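Local coordinates for protein nicotinamide-nucleotide adenylyltransferase NadR family / Ribosylnicotinamide kinase (PDB 6GYE) that probably phosphorylates nicotinamide riboside to nicotinamide mononucleotide in a P-loop kinase domain and adenylylates that product to NAD+, as bifunctional NadR enzymes do, at residues A[209-212]-A[213-216]; A[221-224]-A[225-228]; A[237-240]-A[241-245]; A[285-288]-A[289-293]; A[355-358]-A[359-362]. All blocks are in the same frame, centred on the assembly; numbering follows the deposited sequence.

Contact 1: residues A[209-212]-A[213-216]; sequences SEEY and AREY. With SO4 (sulfate ion), chain F.
E211, at the N-cap position of helix 212-220, sends its carboxylate to R214 one turn on. Its CG is anti to the backbone N (chi1 -172°) and the chain is extended beyond it, which carries OE2 out to R214 NH2 as a salt bridge of 3.3 Å. Carboxylate and guanidinium stand nearly square to each other, planes 84° apart, and meet through this one oxygen rather than as a coplanar bidentate pair. The carbonyl of E211 also takes a weak bond from R214 N. Next comes Y212, whose O accepts from Y216 N at 2.8 Å in the first regular turn of the helix. The two rings lie oblique to each other at 47°; Y212 CE2 rests on Y216 CD2 at 3.6 Å, and Y212 OH comes up to the edge of the Y216 ring in its plane. The hydroxyl of Y216 bonds D231, while the backbone N of Y212 is held by Q239.

Beyond E211, R214 NH2 turns to the sulfate, with weak hydrogen bonds to O2 at 3.1 Å and O3 at 3.4 Å. That ion is also gripped by the backbone N atoms of S190, T191, G192 and K193, a pattern consistent with a Walker A P-loop, so it probably marks a nucleotide phosphate site. R214 is therefore shared between a carboxylate and an anion. The carboxylate would tend to orient the guanidinium and hold its charge close to the place where a phosphate is likely to bind.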
# COMPACT_ATOMS: atom_id res chain seq x y z
N SER A 209 3.62 15.76 1.55
CA SER A 209 3.82 16.31 0.22
C SER A 209 3.57 17.81 0.24
O SER A 209 2.98 18.36 1.17
CB SER A 209 2.89 15.63 -0.78
OG SER A 209 1.56 15.99 -0.49
N GLU A 210 3.98 18.47 -0.85
CA GLU A 210 3.71 19.88 -1.07
C GLU A 210 2.59 20.01 -2.09
O GLU A 210 2.22 19.05 -2.77
CB GLU A 210 4.96 20.63 -1.58
CG GLU A 210 6.19 20.63 -0.67
CD GLU A 210 6.05 21.52 0.56
OE1 GLU A 210 4.99 22.16 0.75
OE2 GLU A 210 7.03 21.59 1.35
N GLU A 211 2.04 21.22 -2.17
CA GLU A 211 1.01 21.49 -3.17
C GLU A 211 1.68 21.65 -4.53
O GLU A 211 2.40 22.63 -4.76
CB GLU A 211 0.18 22.72 -2.80
CG GLU A 211 -1.02 22.90 -3.74
CD GLU A 211 -1.84 24.14 -3.46
OE1 GLU A 211 -3.10 24.08 -3.54
OE2 GLU A 211 -1.23 25.19 -3.18
N TYR A 212 1.44 20.71 -5.44
CA TYR A 212 2.17 20.72 -6.71
C TYR A 212 1.86 21.99 -7.50
O TYR A 212 2.74 22.54 -8.17
CB TYR A 212 1.83 19.46 -7.51
CG TYR A 212 2.49 19.40 -8.88
CD1 TYR A 212 3.82 19.03 -9.01
CD2 TYR A 212 1.80 19.78 -10.04
CE1 TYR A 212 4.45 19.00 -10.26
CE2 TYR A 212 2.42 19.74 -11.30
CZ TYR A 212 3.75 19.36 -11.39
OH TYR A 212 4.40 19.32 -12.61
N ALA A 213 0.61 22.47 -7.42
CA ALA A 213 0.21 23.65 -8.19
C ALA A 213 1.12 24.84 -7.92
O ALA A 213 1.47 25.59 -8.84
CB ALA A 213 -1.25 24.02 -7.89
N ARG A 214 1.53 25.03 -6.67
CA ARG A 214 2.45 26.11 -6.35
C ARG A 214 3.80 25.89 -7.03
O ARG A 214 4.37 26.82 -7.60
CB ARG A 214 2.62 26.24 -4.85
CG ARG A 214 3.66 27.25 -4.41
CD ARG A 214 3.52 27.46 -2.93
NE ARG A 214 2.09 27.48 -2.58
CZ ARG A 214 1.61 27.33 -1.35
NH1 ARG A 214 2.43 27.13 -0.32
NH2 ARG A 214 0.30 27.37 -1.15
N GLU A 215 4.34 24.67 -6.96
CA GLU A 215 5.61 24.42 -7.65
C GLU A 215 5.46 24.68 -9.15
O GLU A 215 6.29 25.36 -9.76
CB GLU A 215 6.08 22.97 -7.43
CG GLU A 215 7.45 22.70 -8.06
CD GLU A 215 7.65 21.26 -8.55
OE1 GLU A 215 7.50 20.32 -7.74
OE2 GLU A 215 7.98 21.08 -9.74
N TYR A 216 4.38 24.17 -9.73
CA TYR A 216 4.17 24.28 -11.17
C TYR A 216 4.11 25.74 -11.61
O TYR A 216 4.70 26.11 -12.64
CB TYR A 216 2.88 23.53 -11.52
CG TYR A 216 2.54 23.45 -12.98
CD1 TYR A 216 1.80 24.46 -13.59
CD2 TYR A 216 2.95 22.37 -13.75
CE1 TYR A 216 1.48 24.40 -14.93
CE2 TYR A 216 2.64 22.30 -15.10
CZ TYR A 216 1.90 23.32 -15.68
OH TYR A 216 1.58 23.26 -17.00
S SO4 F . -2.15 27.84 1.77
O1 SO4 F . -1.61 28.84 2.70
O2 SO4 F . -2.16 28.34 0.40
O3 SO4 F . -1.33 26.63 1.74
O4 SO4 F . -3.51 27.56 2.20

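Contact 2: residues A[221-224]-A[225-228]; sequences NIDD and DELK
A short 3-10 turn, in which D223 and E226 are bonded to each other twice, joins helix 212-220 to helix 229-247. E226 N donates to D223 O at 2.9 Å, and E226 OE1 returns to take the hydrogen of D223 N, also 2.9 Å and almost straight at 170°. The acceptor oxygen is met on its anti side, somewhat out of the carboxylate plane. With CG beside its own backbone N (chi1 -61°) and an extended chain beyond, E226 lays its carboxylate back along the start of the turn, where OE1 also lies 3.3 Å from I222 CA. The second rung of the turn is L227 N to D224 O, 3.1 Å. In both turn bonds the donor sits well above the carbonyl plane.

On the inner side, I222 CD1 meets L227 CD2 at 3.8 Å, the two side chains crossing at about a right angle. I222 leans on Y216 and L227 on W316 and Y232, so this apolar pair joins the turn to the helices it links. D224, the buried acid, is satisfied elsewhere by H313 and the backbone N of W316.

D223, D225 and E226 gather acid on the exposed side: D223 OD2 lies 4.5 Å from D225 OD1 and 4.3 Å from E226 OE1. These like charges would oppose one another, an effect solvent probably softens. The backbone N-H of D223 offers E226 OE1 a partner that would probably offset part of its negative charge, so the turn is tied by a side chain as well as by its own backbone.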
# COMPACT_ATOMS: atom_id res chain seq x y z
N ASN A 221 6.15 29.80 -14.23
CA ASN A 221 6.07 31.26 -14.14
C ASN A 221 4.75 31.77 -14.75
O ASN A 221 4.74 32.61 -15.65
CB ASN A 221 7.30 31.88 -14.82
CG ASN A 221 7.45 33.38 -14.57
OD1 ASN A 221 6.79 33.96 -13.73
ND2 ASN A 221 8.36 34.00 -15.32
N ILE A 222 3.63 31.21 -14.28
CA ILE A 222 2.30 31.58 -14.76
C ILE A 222 1.39 31.73 -13.55
O ILE A 222 1.59 31.07 -12.52
CB ILE A 222 1.71 30.54 -15.75
CG1 ILE A 222 1.76 29.13 -15.13
CG2 ILE A 222 2.49 30.53 -17.09
CD1 ILE A 222 1.21 28.03 -16.04
N ASP A 223 0.37 32.58 -13.69
CA ASP A 223 -0.63 32.88 -12.66
C ASP A 223 -1.87 32.00 -12.83
O ASP A 223 -2.11 31.43 -13.90
CB ASP A 223 -1.07 34.35 -12.73
CG ASP A 223 -0.06 35.31 -12.14
OD1 ASP A 223 0.52 34.98 -11.08
OD2 ASP A 223 0.14 36.40 -12.72
N ASP A 224 -2.70 31.96 -11.78
CA ASP A 224 -3.97 31.21 -11.84
C ASP A 224 -4.77 31.57 -13.08
O ASP A 224 -5.27 30.69 -13.79
CB ASP A 224 -4.82 31.49 -10.60
CG ASP A 224 -4.18 31.02 -9.33
OD1 ASP A 224 -3.44 30.02 -9.36
OD2 ASP A 224 -4.42 31.66 -8.28
N ASP A 225 -4.93 32.87 -13.35
CA ASP A 225 -5.78 33.23 -14.47
C ASP A 225 -5.16 32.94 -15.82
O ASP A 225 -5.80 33.23 -16.82
CB ASP A 225 -6.18 34.71 -14.41
CG ASP A 225 -5.01 35.63 -14.28
OD1 ASP A 225 -3.86 35.14 -14.24
OD2 ASP A 225 -5.24 36.86 -14.21
N GLU A 226 -3.95 32.38 -15.88
CA GLU A 226 -3.35 31.99 -17.15
C GLU A 226 -3.40 30.48 -17.36
O GLU A 226 -2.96 29.99 -18.42
CB GLU A 226 -1.90 32.48 -17.21
CG GLU A 226 -1.78 34.01 -17.13
CD GLU A 226 -0.33 34.53 -17.00
OE1 GLU A 226 0.43 33.96 -16.19
OE2 GLU A 226 0.02 35.52 -17.67
N LEU A 227 -3.94 29.73 -16.40
CA LEU A 227 -4.00 28.28 -16.52
C LEU A 227 -4.99 27.87 -17.61
O LEU A 227 -6.06 28.46 -17.75
CB LEU A 227 -4.41 27.67 -15.19
CG LEU A 227 -3.45 27.93 -14.02
CD1 LEU A 227 -4.00 27.31 -12.74
CD2 LEU A 227 -2.07 27.38 -14.32
N LYS A 228 -4.59 26.91 -18.44
CA LYS A 228 -5.45 26.32 -19.46
C LYS A 228 -5.65 24.84 -19.15
O LYS A 228 -5.03 24.27 -18.23
CB LYS A 228 -4.85 26.47 -20.86
CG LYS A 228 -4.35 27.86 -21.22
CD LYS A 228 -5.46 28.88 -21.39
CE LYS A 228 -4.93 30.16 -22.02
NZ LYS A 228 -4.29 29.84 -23.31

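Contact 3: residues A[237-240]-A[241-245]; sequences TGQY and DANSR. With NNR (Nicotinamide riboside), chain I.
T237 O, G238 O, Q239 O and Y240 O accept in turn from D241 N, A242 N, N243 N and S244 N, a regular run of alpha-helical bonds in helix 229-247. Y240 O has a second donor: S244 OG at 3.0 Å, reaching it from the face opposite to that used by S244 N. That hydroxyl stands beside its own backbone N (chi1 -57°) and also lies over one face of the Y240 ring, near the rim, with OG 3.4 Å from CE2. Y240 itself points out of the helix, CG anti to N (chi1 179°), and its OH donates to O4R of the nicotinamide riboside at 2.6 Å.

On another side of the helix, Q239 NE2 donates to N243 OD1 at 3.0 Å. The oxygen lies in the amide plane of Q239 but the nitrogen sits above that of N243, the two amides being turned 37° apart. Both amides have further mates: Q239 holds the backbone N of Y212 and O of E210, while N243 takes the hydroxyl of S209 and gives ND2 to O of T260. The CB of N243 also faces the ligand, 3.4 Å from O7 of its carboxamide. Beside the exposed R245, a water links G238 O to R245 NH2.

The polar ends of Q239 and N243 are thus fixed from several directions, which probably limits how far these two amides can turn. The bond from Y240 OH fixes one point of the ribose, its ring oxygen, and is likely to work with the rest of the pocket in placing the riboside.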
# COMPACT_ATOMS: atom_id res chain seq x y z
N THR A 237 -1.62 14.83 -12.74
CA THR A 237 -0.60 13.79 -12.60
C THR A 237 0.54 14.25 -11.71
O THR A 237 1.13 13.43 -10.98
CB THR A 237 -0.09 13.37 -13.98
OG1 THR A 237 0.67 14.43 -14.53
CG2 THR A 237 -1.24 13.10 -14.91
N GLY A 238 0.84 15.55 -11.70
CA GLY A 238 1.92 16.06 -10.87
C GLY A 238 1.65 15.91 -9.38
O GLY A 238 2.52 15.49 -8.61
N GLN A 239 0.45 16.31 -8.94
CA GLN A 239 0.11 16.13 -7.53
C GLN A 239 0.04 14.64 -7.17
O GLN A 239 0.49 14.22 -6.10
CB GLN A 239 -1.22 16.81 -7.20
CG GLN A 239 -1.53 16.83 -5.70
CD GLN A 239 -0.61 17.77 -4.94
OE1 GLN A 239 -0.63 18.97 -5.16
NE2 GLN A 239 0.21 17.22 -4.05
N TYR A 240 -0.49 13.81 -8.08
CA TYR A 240 -0.59 12.38 -7.81
C TYR A 240 0.79 11.75 -7.62
O TYR A 240 0.99 10.95 -6.71
CB TYR A 240 -1.34 11.68 -8.94
CG TYR A 240 -1.43 10.20 -8.68
CD1 TYR A 240 -2.42 9.68 -7.84
CD2 TYR A 240 -0.50 9.33 -9.23
CE1 TYR A 240 -2.49 8.32 -7.58
CE2 TYR A 240 -0.56 7.97 -8.98
CZ TYR A 240 -1.55 7.48 -8.16
OH TYR A 240 -1.59 6.13 -7.93
N ASP A 241 1.75 12.08 -8.50
CA ASP A 241 3.11 11.56 -8.38
C ASP A 241 3.78 12.04 -7.10
O ASP A 241 4.49 11.27 -6.43
CB ASP A 241 3.95 11.97 -9.60
CG ASP A 241 3.48 11.32 -10.89
OD1 ASP A 241 2.71 10.33 -10.83
OD2 ASP A 241 3.87 11.81 -11.99
N ALA A 242 3.60 13.31 -6.75
CA ALA A 242 4.18 13.83 -5.52
C ALA A 242 3.64 13.08 -4.31
O ALA A 242 4.39 12.72 -3.40
CB ALA A 242 3.89 15.32 -5.38
N ASN A 243 2.33 12.83 -4.31
CA ASN A 243 1.69 12.14 -3.19
C ASN A 243 2.13 10.68 -3.10
O ASN A 243 2.47 10.20 -2.01
CB ASN A 243 0.18 12.28 -3.32
CG ASN A 243 -0.28 13.73 -3.07
OD1 ASN A 243 0.53 14.55 -2.65
ND2 ASN A 243 -1.55 14.02 -3.30
N SER A 244 2.16 9.96 -4.24
CA SER A 244 2.65 8.57 -4.23
C SER A 244 4.09 8.48 -3.75
O SER A 244 4.46 7.53 -3.05
CB SER A 244 2.57 7.96 -5.63
OG SER A 244 1.26 8.03 -6.13
N ARG A 245 4.91 9.44 -4.16
CA ARG A 245 6.30 9.52 -3.73
C ARG A 245 6.41 9.54 -2.22
O ARG A 245 7.25 8.85 -1.63
CB ARG A 245 6.93 10.77 -4.36
CG ARG A 245 8.44 10.83 -4.45
CD ARG A 245 8.92 11.84 -5.55
NE ARG A 245 8.56 11.42 -6.92
CZ ARG A 245 7.87 12.15 -7.80
NH1 ARG A 245 7.61 11.65 -9.01
NH2 ARG A 245 7.47 13.39 -7.50
O2R NNR I . 1.63 5.37 -5.20
C2R NNR I . 0.44 4.81 -4.63
C3R NNR I . 0.17 3.39 -5.11
O3R NNR I . 1.16 2.92 -6.04
C4R NNR I . -1.19 3.42 -5.79
C5R NNR I . -2.17 2.47 -5.11
O5R NNR I . -3.44 2.57 -5.75
O4R NNR I . -1.68 4.76 -5.72
C1R NNR I . -0.77 5.63 -5.05
N1 NNR I . -1.41 6.21 -3.87
C2 NNR I . -1.87 7.47 -3.92
C6 NNR I . -1.51 5.48 -2.75
C5 NNR I . -2.11 6.01 -1.61
C4 NNR I . -2.61 7.31 -1.64
C3 NNR I . -2.48 8.04 -2.81
C7 NNR I . -3.00 9.45 -2.88
O7 NNR I . -2.53 10.22 -3.69
N7 NNR I . -3.97 9.81 -2.04
O HOH W 1 5.54 15.29 -9.02

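Contact 4: residues A[285-288]-A[289-293]; sequences FRKT and IADER. With NNR (Nicotinamide riboside), chain I.
The carboxylate of D291 meets K287 through one oxygen, OD2, which NZ approaches nearly along the C-O axis at 2.8 Å. K287 gets there by a bend at chi2 (-85°) that turns its extended outer chain forward along the helix, toward D291. The flat guanidinium of R293 is held edge-on: NH1 donates in its plane to A290 O at 3.1 Å and, more obliquely, to E292 O. One face of the guanidinium looks toward D291 O and the riboside's O5R, which is 3.3 Å from R293 NH2. The O5R hydroxyl in turn gives D291 O a weak hydrogen bond of 3.5 Å.

All this happens where helix 275-290 runs out into the pocket for nicotinamide riboside. I289 N still donates to F285 O at 2.8 Å, but D291 N bonds T288 O, at 3.0 Å, more firmly than K287 O: the turn tightens as the helix ends. Putting an alanine here in place of D291 would probably leave the K287 ammonium without its mate and set the lysine free to swing. E292 lays its CG against T288 O and its CB near N7 of the ligand, while its OE2 is held by the backbone N of A262.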
# COMPACT_ATOMS: atom_id res chain seq x y z
N PHE A 285 -9.51 12.70 -14.42
CA PHE A 285 -9.92 12.92 -13.03
C PHE A 285 -10.40 11.62 -12.40
O PHE A 285 -9.95 11.24 -11.32
CB PHE A 285 -11.03 13.97 -12.94
CG PHE A 285 -10.54 15.39 -12.91
CD1 PHE A 285 -9.68 15.82 -11.92
CD2 PHE A 285 -10.98 16.30 -13.86
CE1 PHE A 285 -9.24 17.13 -11.89
CE2 PHE A 285 -10.55 17.61 -13.83
CZ PHE A 285 -9.67 18.03 -12.85
N ARG A 286 -11.33 10.92 -13.08
CA ARG A 286 -11.93 9.71 -12.54
C ARG A 286 -10.88 8.64 -12.29
O ARG A 286 -10.83 8.03 -11.22
CB ARG A 286 -13.03 9.20 -13.47
CG ARG A 286 -14.20 10.16 -13.69
CD ARG A 286 -15.46 9.46 -14.21
NE ARG A 286 -15.23 8.70 -15.44
CZ ARG A 286 -15.30 9.21 -16.66
NH1 ARG A 286 -15.59 10.50 -16.82
NH2 ARG A 286 -15.06 8.45 -17.72
N LYS A 287 -10.05 8.37 -13.30
CA LYS A 287 -8.93 7.45 -13.12
C LYS A 287 -8.09 7.82 -11.89
O LYS A 287 -7.88 6.99 -10.99
CB LYS A 287 -8.08 7.45 -14.39
CG LYS A 287 -7.21 6.23 -14.65
CD LYS A 287 -5.87 6.33 -13.93
CE LYS A 287 -5.07 5.03 -14.03
NZ LYS A 287 -3.77 5.08 -13.29
N THR A 288 -7.67 9.08 -11.80
CA THR A 288 -6.77 9.45 -10.71
C THR A 288 -7.46 9.40 -9.35
O THR A 288 -6.89 8.90 -8.37
CB THR A 288 -6.19 10.83 -10.96
OG1 THR A 288 -5.56 10.84 -12.26
CG2 THR A 288 -5.18 11.20 -9.86
N ILE A 289 -8.69 9.91 -9.26
CA ILE A 289 -9.39 9.88 -7.98
C ILE A 289 -9.62 8.44 -7.54
O ILE A 289 -9.56 8.12 -6.35
CB ILE A 289 -10.69 10.69 -8.06
CG1 ILE A 289 -10.37 12.19 -8.19
CG2 ILE A 289 -11.57 10.45 -6.82
CD1 ILE A 289 -11.59 13.06 -8.50
N ALA A 290 -9.86 7.55 -8.50
CA ALA A 290 -10.03 6.13 -8.19
C ALA A 290 -8.77 5.48 -7.63
O ALA A 290 -8.88 4.45 -6.95
CB ALA A 290 -10.46 5.36 -9.44
N ASP A 291 -7.59 6.03 -7.90
CA ASP A 291 -6.34 5.48 -7.40
C ASP A 291 -5.94 6.05 -6.06
O ASP A 291 -4.85 5.74 -5.57
CB ASP A 291 -5.20 5.72 -8.38
CG ASP A 291 -5.31 4.89 -9.63
OD1 ASP A 291 -6.06 3.89 -9.61
OD2 ASP A 291 -4.64 5.23 -10.63
N GLU A 292 -6.74 6.93 -5.48
CA GLU A 292 -6.41 7.55 -4.21
C GLU A 292 -6.99 6.73 -3.06
O GLU A 292 -8.11 6.22 -3.14
CB GLU A 292 -6.93 8.98 -4.15
CG GLU A 292 -6.30 9.87 -5.22
CD GLU A 292 -6.69 11.33 -5.05
OE1 GLU A 292 -7.36 11.63 -4.04
OE2 GLU A 292 -6.31 12.18 -5.90
N ARG A 293 -6.21 6.59 -2.00
CA ARG A 293 -6.64 5.94 -0.77
C ARG A 293 -6.50 6.96 0.34
O ARG A 293 -5.38 7.34 0.69
CB ARG A 293 -5.79 4.70 -0.46
CG ARG A 293 -5.46 3.82 -1.63
CD ARG A 293 -6.49 2.75 -1.82
NE ARG A 293 -6.25 1.94 -3.01
CZ ARG A 293 -6.79 2.18 -4.20
NH1 ARG A 293 -7.60 3.22 -4.36
NH2 ARG A 293 -6.52 1.39 -5.23
O2R NNR I . 1.63 5.37 -5.20
C2R NNR I . 0.44 4.81 -4.63
C3R NNR I . 0.17 3.39 -5.11
O3R NNR I . 1.16 2.92 -6.04
C4R NNR I . -1.19 3.42 -5.79
C5R NNR I . -2.17 2.47 -5.11
O5R NNR I . -3.44 2.57 -5.75
O4R NNR I . -1.68 4.76 -5.72
C1R NNR I . -0.77 5.63 -5.05
N1 NNR I . -1.41 6.21 -3.87
C2 NNR I . -1.87 7.47 -3.92
C6 NNR I . -1.51 5.48 -2.75
C5 NNR I . -2.11 6.01 -1.61
C4 NNR I . -2.61 7.31 -1.64
C3 NNR I . -2.48 8.04 -2.81
C7 NNR I . -3.00 9.45 -2.88
O7 NNR I . -2.53 10.22 -3.69
N7 NNR I . -3.97 9.81 -2.04

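Contact 5: residues A[355-358]-A[359-362]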
# COMPACT_ATOMS: atom_id res chain seq x y z
N TYR A 355 -12.38 23.30 20.14
CA TYR A 355 -10.95 23.18 20.31
C TYR A 355 -10.29 24.56 20.43
O TYR A 355 -10.85 25.58 20.02
CB TYR A 355 -10.32 22.41 19.16
CG TYR A 355 -10.71 20.95 19.08
CD1 TYR A 355 -11.89 20.54 18.48
CD2 TYR A 355 -9.89 19.98 19.65
CE1 TYR A 355 -12.23 19.19 18.41
CE2 TYR A 355 -10.22 18.64 19.60
CZ TYR A 355 -11.39 18.25 18.97
OH TYR A 355 -11.68 16.92 18.93
N LEU A 356 -9.08 24.57 20.97
CA LEU A 356 -8.36 25.82 21.18
C LEU A 356 -8.00 26.48 19.86
O LEU A 356 -8.05 27.71 19.73
CB LEU A 356 -7.09 25.58 22.00
CG LEU A 356 -7.23 25.29 23.49
CD1 LEU A 356 -5.89 24.92 24.10
CD2 LEU A 356 -7.84 26.46 24.22
N THR A 357 -7.56 25.68 18.89
CA THR A 357 -7.10 26.18 17.61
C THR A 357 -7.41 25.14 16.53
O THR A 357 -7.72 23.98 16.82
CB THR A 357 -5.57 26.43 17.59
OG1 THR A 357 -4.88 25.17 17.60
CG2 THR A 357 -5.11 27.28 18.79
N ARG A 358 -7.30 25.59 15.28
CA ARG A 358 -7.39 24.69 14.14
C ARG A 358 -6.43 23.51 14.29
O ARG A 358 -6.81 22.36 14.04
CB ARG A 358 -7.08 25.48 12.86
CG ARG A 358 -7.78 24.99 11.61
CD ARG A 358 -8.31 26.16 10.74
NE ARG A 358 -9.31 26.99 11.43
CZ ARG A 358 -10.22 27.74 10.82
NH1 ARG A 358 -10.28 27.77 9.49
NH2 ARG A 358 -11.07 28.46 11.53
N TYR A 359 -5.20 23.79 14.71
CA TYR A 359 -4.20 22.73 14.86
C TYR A 359 -4.60 21.72 15.93
O TYR A 359 -4.45 20.50 15.73
CB TYR A 359 -2.82 23.34 15.16
CG TYR A 359 -1.81 22.28 15.49
CD1 TYR A 359 -1.12 21.61 14.49
CD2 TYR A 359 -1.59 21.91 16.81
CE1 TYR A 359 -0.22 20.60 14.80
CE2 TYR A 359 -0.73 20.91 17.13
CZ TYR A 359 -0.04 20.26 16.14
OH TYR A 359 0.83 19.27 16.51
N HIS A 360 -5.10 22.20 17.09
CA HIS A 360 -5.58 21.27 18.11
C HIS A 360 -6.66 20.35 17.55
O HIS A 360 -6.62 19.13 17.76
CB HIS A 360 -6.14 22.03 19.32
CG HIS A 360 -5.09 22.63 20.18
ND1 HIS A 360 -4.28 23.67 19.76
CD2 HIS A 360 -4.70 22.35 21.45
CE1 HIS A 360 -3.44 23.99 20.73
NE2 HIS A 360 -3.68 23.21 21.77
N HIS A 361 -7.61 20.92 16.80
CA HIS A 361 -8.68 20.11 16.23
C HIS A 361 -8.13 19.04 15.30
O HIS A 361 -8.50 17.87 15.39
CB HIS A 361 -9.67 21.01 15.48
CG HIS A 361 -10.94 20.32 15.09
ND1 HIS A 361 -12.03 21.00 14.56
CD2 HIS A 361 -11.31 19.02 15.18
CE1 HIS A 361 -13.00 20.14 14.33
NE2 HIS A 361 -12.60 18.94 14.70
N ALA A 362 -7.22 19.43 14.40
CA ALA A 362 -6.71 18.51 13.39
C ALA A 362 -5.86 17.40 14.01
O ALA A 362 -5.97 16.24 13.61
CB ALA A 362 -5.90 19.28 12.34
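Y355 and H361 lie nearly flat on each other, an offset stack with centroids 4.4 Å apart and planes only 9° off parallel. The overlap is at the rims, Y355 CE1 resting over the imidazole with CD2 of H361 3.4 Å away. H361 CA sits on the same tyrosine ring as a CH-pi contact, 3.7 Å from its centroid. H360 is gripped differently. L356 CB stands almost straight above the middle of its ring, 3.9 Å from the centroid, and T357 OG1 meets the ring edge in plane, bonding ND1 at 2.7 Å. T357 turns OG1 between its N and carbonyl carbon (chi1 72°), which aims the hydroxyl at that edge. An alanine in place of H360 takes away the imidazole, which would probably leave T357 OG1 without its mate on that side and open a gap under L356 CB.

The next shell fixes these groups. H361 N donates to T357 O at 3.1 Å and A362 N to R358 O at 3.0 Å. D364 holds the hydroxyl of Y355, D345 takes ND1 of H361, and E346 receives the backbone N of R358. Farther in, Y359 and A362 pack on L200 of helix 193-203, with the hydroxyl of Y359 on S203, while A362 also touches L298 of strand 296-300. T357 is the N-cap residue, and the whole is a helix N-terminus, the start of helix 358-370, laid against the parallel sheet of the P-loop domain.

All five are local contacts in the P-loop kinase domain, yet they differ with depth. Contacts 1, 3 and 4 are partly buried; contacts 2 and 5 lie at the surface, their centres about 34 Å apart. Q239 and N243 of contact 3 tie helix 229-247 to contact 1, at the start of helix 212-220 and the loop before it, and contact 2 fills the link between those helices, with I222 touching Y216. Contacts 3 and 4 share the riboside and pack Y240 on T288 and D291. Charge serves an anion in contact 1 and a lysine-aspartate pair in contact 4, whereas contact 3 relies on amides and hydroxyls. Contact 2 gathers acids, and contact 5, remote from the rest, relies on aromatic rings.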